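Side-chain contact in arylesterase (Sulfolobus solfataricus, PDB 5L2P), which hydrolyses aromatic esters, p-nitrophenyl fatty acid esters and organophosphates such as paraoxon as a serine hydrolase of the GDXG lipolytic family: residues Tyr120-Pro123 against Thr124-Asp128. Sequence-based numbering, arbitrary orientation.
Sequences YKFP and TAVYD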
loop_
_atom_site.group_PDB
_atom_site.type_symbol
_atom_site.label_atom_id
_atom_site.label_comp_id
_atom_site.label_asym_id
_atom_site.label_seq_id
_atom_site.Cartn_x
_atom_site.Cartn_y
_atom_site.Cartn_z
ATOM N N TYR A 120 -20.255 -32.294 -4.406
ATOM C CA TYR A 120 -21.406 -31.456 -4.106
ATOM C C TYR A 120 -21.037 -29.996 -4.322
ATOM O O TYR A 120 -20.178 -29.436 -3.624
ATOM C CB TYR A 120 -21.850 -31.667 -2.676
ATOM C CG TYR A 120 -22.298 -33.073 -2.410
ATOM C CD1 TYR A 120 -21.376 -34.048 -1.969
ATOM C CD2 TYR A 120 -23.627 -33.451 -2.602
ATOM C CE1 TYR A 120 -21.775 -35.339 -1.709
ATOM C CE2 TYR A 120 -24.033 -34.754 -2.354
ATOM C CZ TYR A 120 -23.111 -35.692 -1.898
ATOM O OH TYR A 120 -23.516 -36.989 -1.637
ATOM N N LYS A 121 -21.673 -29.397 -5.315
ATOM C CA LYS A 121 -21.336 -28.067 -5.734
ATOM C C LYS A 121 -22.090 -27.050 -4.892
ATOM O O LYS A 121 -23.023 -27.403 -4.159
ATOM C CB LYS A 121 -21.672 -27.864 -7.212
ATOM C CG LYS A 121 -20.659 -28.518 -8.146
ATOM C CD LYS A 121 -20.826 -28.012 -9.567
ATOM C CE LYS A 121 -19.829 -28.675 -10.475
ATOM N NZ LYS A 121 -18.530 -27.959 -10.451
ATOM N N PHE A 122 -21.661 -25.786 -4.999
ATOM C CA PHE A 122 -22.413 -24.672 -4.480
ATOM C C PHE A 122 -23.890 -24.795 -4.899
ATOM O O PHE A 122 -24.174 -25.119 -6.048
ATOM C CB PHE A 122 -21.814 -23.366 -5.018
ATOM C CG PHE A 122 -22.623 -22.147 -4.707
ATOM C CD1 PHE A 122 -22.463 -21.466 -3.520
ATOM C CD2 PHE A 122 -23.549 -21.670 -5.630
ATOM C CE1 PHE A 122 -23.213 -20.318 -3.253
ATOM C CE2 PHE A 122 -24.307 -20.525 -5.366
ATOM C CZ PHE A 122 -24.144 -19.851 -4.173
ATOM N N PRO A 123 -24.829 -24.517 -3.986
ATOM C CA PRO A 123 -24.668 -23.998 -2.619
ATOM C C PRO A 123 -24.738 -25.052 -1.478
ATOM O O PRO A 123 -25.074 -24.694 -0.360
ATOM C CB PRO A 123 -25.851 -23.019 -2.515
ATOM C CG PRO A 123 -26.916 -23.726 -3.271
ATOM C CD PRO A 123 -26.243 -24.527 -4.381
ATOM N N THR A 124 -24.395 -26.306 -1.752
ATOM C CA THR A 124 -24.579 -27.396 -0.788
ATOM C C THR A 124 -23.872 -27.140 0.529
ATOM O O THR A 124 -24.493 -27.198 1.584
ATOM C CB THR A 124 -24.058 -28.745 -1.358
ATOM O OG1 THR A 124 -24.683 -29.035 -2.607
ATOM C CG2 THR A 124 -24.351 -29.923 -0.404
ATOM N N ALA A 125 -22.582 -26.810 0.471
ATOM C CA ALA A 125 -21.798 -26.454 1.689
ATOM C C ALA A 125 -22.434 -25.353 2.533
ATOM O O ALA A 125 -22.432 -25.428 3.768
ATOM C CB ALA A 125 -20.378 -26.031 1.328
ATOM N N VAL A 126 -22.999 -24.335 1.875
ATOM C CA VAL A 126 -23.584 -23.208 2.604
ATOM C C VAL A 126 -24.811 -23.658 3.377
ATOM O O VAL A 126 -25.002 -23.297 4.550
ATOM C CB VAL A 126 -23.973 -22.046 1.672
ATOM C CG1 VAL A 126 -24.592 -20.906 2.484
ATOM C CG2 VAL A 126 -22.746 -21.576 0.890
ATOM N N TYR A 127 -25.651 -24.438 2.714
ATOM C CA TYR A 127 -26.853 -24.965 3.373
ATOM C C TYR A 127 -26.572 -26.045 4.417
ATOM O O TYR A 127 -27.308 -26.117 5.410
ATOM C CB TYR A 127 -27.866 -25.441 2.345
ATOM C CG TYR A 127 -28.542 -24.282 1.656
ATOM C CD1 TYR A 127 -29.369 -23.415 2.378
ATOM C CD2 TYR A 127 -28.344 -24.029 0.301
ATOM C CE1 TYR A 127 -29.969 -22.329 1.768
ATOM C CE2 TYR A 127 -28.968 -22.944 -0.328
ATOM C CZ TYR A 127 -29.767 -22.100 0.420
ATOM O OH TYR A 127 -30.390 -21.032 -0.146
ATOM N N ASP A 128 -25.524 -26.846 4.215
ATOM C CA ASP A 128 -25.130 -27.818 5.236
ATOM C C ASP A 128 -24.728 -27.113 6.519
ATOM O O ASP A 128 -25.094 -27.556 7.615
ATOM C CB ASP A 128 -23.947 -28.713 4.781
ATOM C CG ASP A 128 -24.376 -29.848 3.861
ATOM O OD1 ASP A 128 -25.574 -29.984 3.551
ATOM O OD2 ASP A 128 -23.491 -30.582 3.401
#
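Thr124 closes the turn that leads into helix 124-138 by gripping the carbonyl of Lys121 twice. Thr124 N meets Lys121 O at 3.0 Å, in the carbonyl plane on a lone pair, while Thr124 OG1 gives a second bond of 2.8 Å to the same oxygen, nearly in line with C=O. The threonine torsion makes this double grip possible: at chi1 -55° OG1 sits beside its own backbone N, and Thr124 CG2, anti to that N, packs 3.8 Å from Tyr120 CB. With an alanine here, Lys121 O would probably keep the amide bond alone, and Tyr120 CB would lose the methyl beside it.

Pro123 comes just before Thr124 and is joined to Phe122 by a cis peptide bond. That geometry sets Pro123 CB over the centre of the Phe122 ring, 3.7 Å above its plane. On the helix side Pro123 CG comes in the ring plane to the edge of Tyr127, 3.7 Å from Tyr127 CE2. The backbone follows suit: Tyr127 N bonds Pro123 O at 3.1 Å, nearly straight, as the first helical turn begins. Val126 CG2 touches Phe122 CE1 at 4.4 Å, and Val126 also packs on helix 157-171; Asp128 pairs with Arg115, which also makes a cation-pi contact with Tyr120. A type VIa beta turn (residues 121-124, cis-Pro123 third), with Pro123 at the N-cap, thus starts the helix that follows strand 108-112 in this alpha/beta hydrolase fold.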